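Local coordinates for putative diacylglycerol kinase (Bacillus anthracis, PDB 4WRR), which probably phosphorylates diacylglycerol to phosphatidic acid, as a bacterial lipid kinase of the diacylglycerol kinase family, at residues L196-N201 with P209-N214; N138-G143 with L278-Q283. One frame throughout, in Å; residues are numbered along the deposited sequence.

From the N terminus the chain first builds the diacylglycerol kinase catalytic domain round the four-stranded parallel sheet, then enters the beta-sandwich domain, where both contacts lie. Segment 138-143, which carries strand 139-142, is the first half of contact 2; its partner, 278-283, follows after 134 intervening residues, so that contact closes a long loop. Contact 1 nests wholly inside it, joining 196-201 to 209-214 across just seven residues. Strands 139-142 and 196-200 are antiparallel neighbours in the five-stranded sheet, joined by backbone hydrogen bonds from Val199 N to Trp140 O and from Ile142 N to Val197 O. Contact 2 ties that sheet to the loop leading into strand 282-294 and its first residues, whereas contact 1 ties it to a connecting loop.

Contact 1 of 2, residues L196-N201 with P209-N214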
ATOM      1  N   LEU A 196      -7.950 -48.173   2.981  1.00 34.80           N
ATOM      2  CA  LEU A 196      -7.523 -46.810   3.332  1.00 33.73           C
ATOM      3  C   LEU A 196      -6.091 -46.563   2.837  1.00 33.09           C
ATOM      4  O   LEU A 196      -5.209 -47.390   3.064  1.00 32.98           O
ATOM      5  CB  LEU A 196      -7.584 -46.602   4.856  1.00 31.40           C
ATOM      6  CG  LEU A 196      -7.061 -45.289   5.412  1.00 30.81           C
ATOM      7  CD1 LEU A 196      -8.049 -44.184   5.117  1.00 32.83           C
ATOM      8  CD2 LEU A 196      -6.848 -45.376   6.906  1.00 31.81           C
ATOM      9  N   VAL A 197      -5.865 -45.422   2.205  1.00 31.51           N
ATOM     10  CA  VAL A 197      -4.526 -45.002   1.867  1.00 31.61           C
ATOM     11  C   VAL A 197      -4.314 -43.565   2.306  1.00 30.53           C
ATOM     12  O   VAL A 197      -5.086 -42.693   1.937  1.00 30.91           O
ATOM     13  CB  VAL A 197      -4.283 -45.094   0.362  1.00 34.70           C
ATOM     14  CG1 VAL A 197      -2.880 -44.619   0.015  1.00 35.25           C
ATOM     15  CG2 VAL A 197      -4.490 -46.514  -0.142  1.00 36.47           C
ATOM     16  N   MET A 198      -3.287 -43.338   3.121  1.00 29.88           N
ATOM     17  CA  MET A 198      -2.985 -42.052   3.679  1.00 30.10           C
ATOM     18  C   MET A 198      -1.573 -41.689   3.343  1.00 29.40           C
ATOM     19  O   MET A 198      -0.700 -42.545   3.291  1.00 28.17           O
ATOM     20  CB  MET A 198      -3.064 -42.082   5.215  1.00 31.45           C
ATOM     21  CG  MET A 198      -4.404 -42.493   5.805  1.00 33.09           C
ATOM     22  SD  MET A 198      -5.557 -41.143   5.769  1.00 35.39           S
ATOM     23  CE  MET A 198      -4.717 -39.987   6.856  1.00 35.19           C
ATOM     24  N   VAL A 199      -1.346 -40.387   3.183  1.00 29.85           N
ATOM     25  CA  VAL A 199      -0.015 -39.801   3.212  1.00 28.54           C
ATOM     26  C   VAL A 199      -0.045 -38.716   4.258  1.00 27.75           C
ATOM     27  O   VAL A 199      -0.821 -37.766   4.143  1.00 29.46           O
ATOM     28  CB  VAL A 199       0.357 -39.203   1.845  1.00 30.21           C
ATOM     29  CG1 VAL A 199       1.730 -38.576   1.892  1.00 29.21           C
ATOM     30  CG2 VAL A 199       0.331 -40.305   0.809  1.00 30.58           C
ATOM     31  N   GLY A 200       0.774 -38.858   5.287  1.00 25.77           N
ATOM     32  CA  GLY A 200       0.753 -37.971   6.433  1.00 25.05           C
ATOM     33  C   GLY A 200       1.984 -37.079   6.550  1.00 26.19           C
ATOM     34  O   GLY A 200       3.131 -37.522   6.304  1.00 26.10           O
ATOM     35  N   ASN A 201       1.726 -35.833   6.923  1.00 25.37           N
ATOM     36  CA  ASN A 201       2.724 -34.827   7.253  1.00 26.05           C
ATOM     37  C   ASN A 201       2.529 -34.220   8.659  1.00 25.42           C
ATOM     38  O   ASN A 201       3.502 -33.851   9.306  1.00 26.21           O
ATOM     39  CB  ASN A 201       2.640 -33.699   6.238  1.00 28.76           C
ATOM     40  CG  ASN A 201       3.816 -32.752   6.336  1.00 31.73           C
ATOM     41  OD1 ASN A 201       4.965 -33.172   6.166  1.00 33.94           O
ATOM     42  ND2 ASN A 201       3.543 -31.468   6.662  1.00 30.06           N
ATOM     43  N   PRO A 209      -2.845 -37.527  18.632  1.00 25.47           N
ATOM     44  CA  PRO A 209      -1.602 -37.881  17.935  1.00 23.76           C
ATOM     45  C   PRO A 209      -1.848 -38.827  16.738  1.00 22.92           C
ATOM     46  O   PRO A 209      -2.791 -39.625  16.760  1.00 21.59           O
ATOM     47  CB  PRO A 209      -0.763 -38.555  19.013  1.00 25.23           C
ATOM     48  CG  PRO A 209      -1.283 -37.979  20.340  1.00 27.13           C
ATOM     49  CD  PRO A 209      -2.752 -37.692  20.123  1.00 26.71           C
ATOM     50  N   SER A 210      -1.089 -38.606  15.663  1.00 21.97           N
ATOM     51  CA  SER A 210      -1.299 -39.278  14.394  1.00 22.33           C
ATOM     52  C   SER A 210      -1.354 -40.787  14.582  1.00 22.32           C
ATOM     53  O   SER A 210      -0.488 -41.352  15.230  1.00 22.35           O
ATOM     54  CB  SER A 210      -0.148 -38.944  13.444  1.00 23.48           C
ATOM     55  OG  SER A 210      -0.231 -39.709  12.229  1.00 24.41           O
ATOM     56  N   PHE A 211      -2.374 -41.420  14.025  1.00 21.74           N
ATOM     57  CA  PHE A 211      -2.454 -42.860  14.011  1.00 23.47           C
ATOM     58  C   PHE A 211      -1.412 -43.482  13.049  1.00 24.13           C
ATOM     59  O   PHE A 211      -1.141 -44.668  13.115  1.00 25.16           O
ATOM     60  CB  PHE A 211      -3.878 -43.335  13.712  1.00 22.83           C
ATOM     61  CG  PHE A 211      -4.385 -42.995  12.338  1.00 23.02           C
ATOM     62  CD1 PHE A 211      -4.044 -43.754  11.246  1.00 23.05           C
ATOM     63  CD2 PHE A 211      -5.271 -41.954  12.161  1.00 24.67           C
ATOM     64  CE1 PHE A 211      -4.561 -43.487   9.995  1.00 23.71           C
ATOM     65  CE2 PHE A 211      -5.780 -41.662  10.912  1.00 24.74           C
ATOM     66  CZ  PHE A 211      -5.432 -42.446   9.819  1.00 23.54           C
ATOM     67  N   ILE A 212      -0.833 -42.665  12.166  1.00 24.57           N
ATOM     68  CA  ILE A 212       0.339 -43.042  11.388  1.00 23.74           C
ATOM     69  C   ILE A 212       1.549 -42.859  12.303  1.00 23.62           C
ATOM     70  O   ILE A 212       1.819 -41.771  12.734  1.00 23.33           O
ATOM     71  CB  ILE A 212       0.487 -42.159  10.135  1.00 23.73           C
ATOM     72  CG1 ILE A 212      -0.793 -42.204   9.288  1.00 23.77           C
ATOM     73  CG2 ILE A 212       1.683 -42.619   9.310  1.00 25.18           C
ATOM     74  CD1 ILE A 212      -0.780 -41.255   8.092  1.00 24.55           C
ATOM     75  N   PRO A 213       2.305 -43.936  12.595  1.00 25.37           N
ATOM     76  CA  PRO A 213       3.332 -43.764  13.624  1.00 26.21           C
ATOM     77  C   PRO A 213       4.528 -42.929  13.226  1.00 24.98           C
ATOM     78  O   PRO A 213       4.970 -42.997  12.082  1.00 27.16           O
ATOM     79  CB  PRO A 213       3.795 -45.214  13.934  1.00 27.62           C
ATOM     80  CG  PRO A 213       2.754 -46.090  13.350  1.00 28.11           C
ATOM     81  CD  PRO A 213       2.170 -45.339  12.183  1.00 25.90           C
ATOM     82  N   ASN A 214       5.024 -42.161  14.187  1.00 24.88           N
ATOM     83  CA  ASN A 214       6.276 -41.434  14.094  1.00 26.27           C
ATOM     84  C   ASN A 214       6.373 -40.432  12.956  1.00 26.41           C
ATOM     85  O   ASN A 214       7.441 -40.277  12.345  1.00 29.80           O
ATOM     86  CB  ASN A 214       7.440 -42.441  14.020  1.00 27.02           C
ATOM     87  CG  ASN A 214       7.420 -43.431  15.211  1.00 27.37           C
ATOM     88  OD1 ASN A 214       7.215 -44.610  15.025  1.00 25.81           O
ATOM     89  ND2 ASN A 214       7.591 -42.917  16.415  1.00 27.67           N
TER
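In the beta-sandwich domain, of the kind that follows the catalytic domain in YegS-like lipid kinases, strand 196-200 of the five-stranded sheet is covered by the loop that leads from strand 208-209 towards strand 222-228. Met198, Phe211 and Ile212 carry this contact, a purely apolar one with no hydrogen bond between the two segments. Ile212 reaches in with the end of its chain, which puts the CD1 methyl 3.8 Å from Met198 CB. The same methyl lies over the strand backbone, with Ile212 CD1 4.0 Å from Gly200 CA. With no side chain at Gly200, the methyl can come this near. Met198, bent at both chi2 and chi3, folds back to bring CE 3.9 Å from Phe211 CZ, and the two side chains cross at about a right angle. The phenyl group departs between the backbone N and the carbonyl carbon of its own residue (chi1 65°), which carries CZ to the methionine although the bond leaving the backbone does not aim at the strand. All these residues are buried, and the neighbourhood is equally greasy: Leu205 touches both Met198 and Phe211, while Phe225 of strand 222-228 packs against Ile212. Within the loop, Ser210 OG donates a hydrogen bond to Ile212 O, 3.0 Å away, in the carbonyl plane and on a lone pair. This bond spans Phe211, linking the residues before and after it; the carbonyl O of Phe211 is itself hydrogen-bonded to Tyr238 OH. Toward the N-terminal end of the strand, at Leu196, the ring meets a second methyl, Leu196 CD2 lying 4.3 Å from Phe211 CE1.

Contact 2 of 2, residues N138-G143 with L278-Q283; sequences NFWGIG and LHTPCQ
Trp140 buries more surface here than any other residue, its indole pushing out from strand 139-142 to meet Leu278, Thr280 and Cys282. The side chain leaves the strand toward 278-283, and with chi1 at 175°, CG opposite the backbone N, the NE1 edge comes up to the thiol. Trp140 NE1 donates a weak hydrogen bond to Cys282 SG, 3.4 Å away and bent to 148° at the hydrogen. The sulfur lies near the ring plane, 80° off the normal of the five-membered ring, a Cys sulfur-aromatic contact made at the edge. Thr280 comes to the same rim with its methyl, CG2 being 4.1 Å from Trp140 CZ2. Its hydroxyl has other business: OG1 is hydrogen-bonded to Thr264 and to the backbone N of Lys268. The indole thus lies in the interior of a beta sandwich, between the five-stranded sheet that bears it and the start of strand 282-294 in the six-stranded sheet, where Ile262 of that second sheet also packs on it. Ile142, two residues along the strand from Trp140, adds a looser methyl contact, its CG2 sitting 4.4 Å from Thr280 CG2. The Leu278 and Trp140 side chains cross at about a right angle, with Leu278 CD1 4.1 Å from Trp140 CD1.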
ATOM      1  N   ASN A 138      -1.383 -31.361   6.848  1.00 27.62           N
ATOM      2  CA  ASN A 138      -1.737 -32.505   7.698  1.00 26.81           C
ATOM      3  C   ASN A 138      -1.698 -33.832   6.963  1.00 26.26           C
ATOM      4  O   ASN A 138      -0.895 -34.688   7.301  1.00 26.53           O
ATOM      5  CB  ASN A 138      -3.113 -32.299   8.330  1.00 26.87           C
ATOM      6  CG  ASN A 138      -3.147 -31.120   9.263  1.00 29.17           C
ATOM      7  OD1 ASN A 138      -2.239 -30.938  10.084  1.00 30.01           O
ATOM      8  ND2 ASN A 138      -4.191 -30.297   9.154  1.00 29.88           N
ATOM      9  N   PHE A 139      -2.572 -34.017   5.977  1.00 26.04           N
ATOM     10  CA  PHE A 139      -2.691 -35.311   5.318  1.00 26.35           C
ATOM     11  C   PHE A 139      -3.341 -35.273   3.963  1.00 26.67           C
ATOM     12  O   PHE A 139      -4.059 -34.331   3.630  1.00 26.88           O
ATOM     13  CB  PHE A 139      -3.531 -36.272   6.196  1.00 26.01           C
ATOM     14  CG  PHE A 139      -5.011 -35.996   6.157  1.00 26.79           C
ATOM     15  CD1 PHE A 139      -5.564 -35.035   6.988  1.00 26.51           C
ATOM     16  CD2 PHE A 139      -5.848 -36.668   5.273  1.00 27.00           C
ATOM     17  CE1 PHE A 139      -6.922 -34.760   6.938  1.00 27.31           C
ATOM     18  CE2 PHE A 139      -7.194 -36.393   5.218  1.00 27.56           C
ATOM     19  CZ  PHE A 139      -7.738 -35.435   6.058  1.00 27.61           C
ATOM     20  N   TRP A 140      -3.170 -36.385   3.260  1.00 26.64           N
ATOM     21  CA  TRP A 140      -3.824 -36.700   1.998  1.00 28.79           C
ATOM     22  C   TRP A 140      -4.363 -38.088   2.217  1.00 29.60           C
ATOM     23  O   TRP A 140      -3.642 -38.927   2.777  1.00 28.59           O
ATOM     24  CB  TRP A 140      -2.775 -36.722   0.886  1.00 31.31           C
ATOM     25  CG  TRP A 140      -3.205 -37.158  -0.522  1.00 33.16           C
ATOM     26  CD1 TRP A 140      -3.370 -36.354  -1.592  1.00 35.41           C
ATOM     27  CD2 TRP A 140      -3.461 -38.498  -0.989  1.00 34.73           C
ATOM     28  NE1 TRP A 140      -3.750 -37.084  -2.687  1.00 37.37           N
ATOM     29  CE2 TRP A 140      -3.809 -38.404  -2.346  1.00 36.98           C
ATOM     30  CE3 TRP A 140      -3.443 -39.761  -0.387  1.00 34.18           C
ATOM     31  CZ2 TRP A 140      -4.136 -39.508  -3.112  1.00 37.49           C
ATOM     32  CZ3 TRP A 140      -3.781 -40.863  -1.154  1.00 35.58           C
ATOM     33  CH2 TRP A 140      -4.133 -40.727  -2.492  1.00 36.72           C
ATOM     34  N   GLY A 141      -5.588 -38.364   1.780  1.00 30.49           N
ATOM     35  CA  GLY A 141      -6.140 -39.690   1.984  1.00 32.79           C
ATOM     36  C   GLY A 141      -7.296 -40.089   1.100  1.00 34.65           C
ATOM     37  O   GLY A 141      -8.066 -39.246   0.662  1.00 38.23           O
ATOM     38  N   ILE A 142      -7.399 -41.389   0.837  1.00 34.19           N
ATOM     39  CA  ILE A 142      -8.546 -41.987   0.157  1.00 35.19           C
ATOM     40  C   ILE A 142      -9.082 -43.138   0.987  1.00 35.78           C
ATOM     41  O   ILE A 142      -8.310 -43.866   1.608  1.00 33.15           O
ATOM     42  CB  ILE A 142      -8.204 -42.504  -1.262  1.00 37.83           C
ATOM     43  CG1 ILE A 142      -6.939 -43.363  -1.259  1.00 37.03           C
ATOM     44  CG2 ILE A 142      -8.035 -41.336  -2.229  1.00 39.11           C
ATOM     45  CD1 ILE A 142      -6.517 -43.881  -2.632  1.00 38.17           C
ATOM     46  N   GLY A 143     -10.405 -43.266   1.005  1.00 37.54           N
ATOM     47  CA  GLY A 143     -11.087 -44.243   1.809  1.00 37.97           C
ATOM     48  C   GLY A 143     -11.658 -43.673   3.095  1.00 40.37           C
ATOM     49  O   GLY A 143     -12.049 -44.429   3.958  1.00 41.81           O
ATOM     50  N   LEU A 278      -9.323 -32.317  -5.327  1.00 54.54           N
ATOM     51  CA  LEU A 278      -8.364 -33.368  -5.687  1.00 52.87           C
ATOM     52  C   LEU A 278      -9.003 -34.705  -5.899  1.00 53.58           C
ATOM     53  O   LEU A 278      -9.917 -35.074  -5.180  1.00 54.26           O
ATOM     54  CB  LEU A 278      -7.349 -33.591  -4.600  1.00 49.63           C
ATOM     55  CG  LEU A 278      -6.051 -32.863  -4.682  1.00 50.23           C
ATOM     56  CD1 LEU A 278      -5.223 -33.286  -3.490  1.00 47.12           C
ATOM     57  CD2 LEU A 278      -5.321 -33.146  -5.984  1.00 53.57           C
ATOM     58  N   HIS A 279      -8.470 -35.450  -6.857  1.00 56.33           N
ATOM     59  CA  HIS A 279      -8.822 -36.843  -7.052  1.00 56.00           C
ATOM     60  C   HIS A 279      -7.591 -37.585  -7.576  1.00 57.24           C
ATOM     61  O   HIS A 279      -6.631 -36.959  -8.009  1.00 59.18           O
ATOM     62  CB  HIS A 279      -9.999 -36.967  -8.031  1.00 60.51           C
ATOM     63  CG  HIS A 279      -9.774 -36.288  -9.356  1.00 64.37           C
ATOM     64  ND1 HIS A 279      -8.985 -36.830 -10.352  1.00 65.95           N
ATOM     65  CD2 HIS A 279     -10.254 -35.119  -9.851  1.00 66.11           C
ATOM     66  CE1 HIS A 279      -8.981 -36.022 -11.396  1.00 68.11           C
ATOM     67  NE2 HIS A 279      -9.738 -34.975 -11.116  1.00 68.42           N
ATOM     68  N   THR A 280      -7.615 -38.910  -7.549  1.00 57.28           N
ATOM     69  CA  THR A 280      -6.539 -39.697  -8.144  1.00 60.04           C
ATOM     70  C   THR A 280      -6.642 -39.651  -9.668  1.00 63.35           C
ATOM     71  O   THR A 280      -7.734 -39.436 -10.181  1.00 68.44           O
ATOM     72  CB  THR A 280      -6.595 -41.158  -7.685  1.00 57.49           C
ATOM     73  OG1 THR A 280      -7.910 -41.677  -7.882  1.00 59.72           O
ATOM     74  CG2 THR A 280      -6.236 -41.249  -6.234  1.00 56.35           C
ATOM     75  N   PRO A 281      -5.546 -39.866 -10.399  1.00 65.53           N
ATOM     76  CA  PRO A 281      -4.210 -40.160  -9.858  1.00 63.18           C
ATOM     77  C   PRO A 281      -3.499 -38.937  -9.284  1.00 61.24           C
ATOM     78  O   PRO A 281      -3.830 -37.812  -9.654  1.00 61.97           O
ATOM     79  CB  PRO A 281      -3.434 -40.681 -11.086  1.00 66.97           C
ATOM     80  CG  PRO A 281      -4.406 -40.682 -12.230  1.00 70.87           C
ATOM     81  CD  PRO A 281      -5.510 -39.738 -11.864  1.00 69.68           C
ATOM     82  N   CYS A 282      -2.539 -39.170  -8.378  1.00 59.67           N
ATOM     83  CA  CYS A 282      -1.782 -38.089  -7.714  1.00 56.61           C
ATOM     84  C   CYS A 282      -0.274 -38.310  -7.677  1.00 53.27           C
ATOM     85  O   CYS A 282       0.194 -39.401  -7.336  1.00 53.71           O
ATOM     86  CB  CYS A 282      -2.261 -37.889  -6.274  1.00 52.44           C
ATOM     87  SG  CYS A 282      -3.809 -36.962  -6.117  1.00 57.64           S
ATOM     88  N   GLN A 283       0.460 -37.253  -8.000  1.00 51.40           N
ATOM     89  CA  GLN A 283       1.888 -37.171  -7.743  1.00 51.35           C
ATOM     90  C   GLN A 283       2.047 -36.293  -6.521  1.00 47.82           C
ATOM     91  O   GLN A 283       1.487 -35.195  -6.458  1.00 47.20           O
ATOM     92  CB  GLN A 283       2.640 -36.543  -8.933  1.00 56.05           C
ATOM     93  CG  GLN A 283       4.140 -36.323  -8.693  1.00 57.81           C
ATOM     94  CD  GLN A 283       4.965 -37.613  -8.586  1.00 58.71           C
ATOM     95  OE1 GLN A 283       4.531 -38.688  -8.969  1.00 60.37           O
ATOM     96  NE2 GLN A 283       6.184 -37.486  -8.079  1.00 60.17           N
TER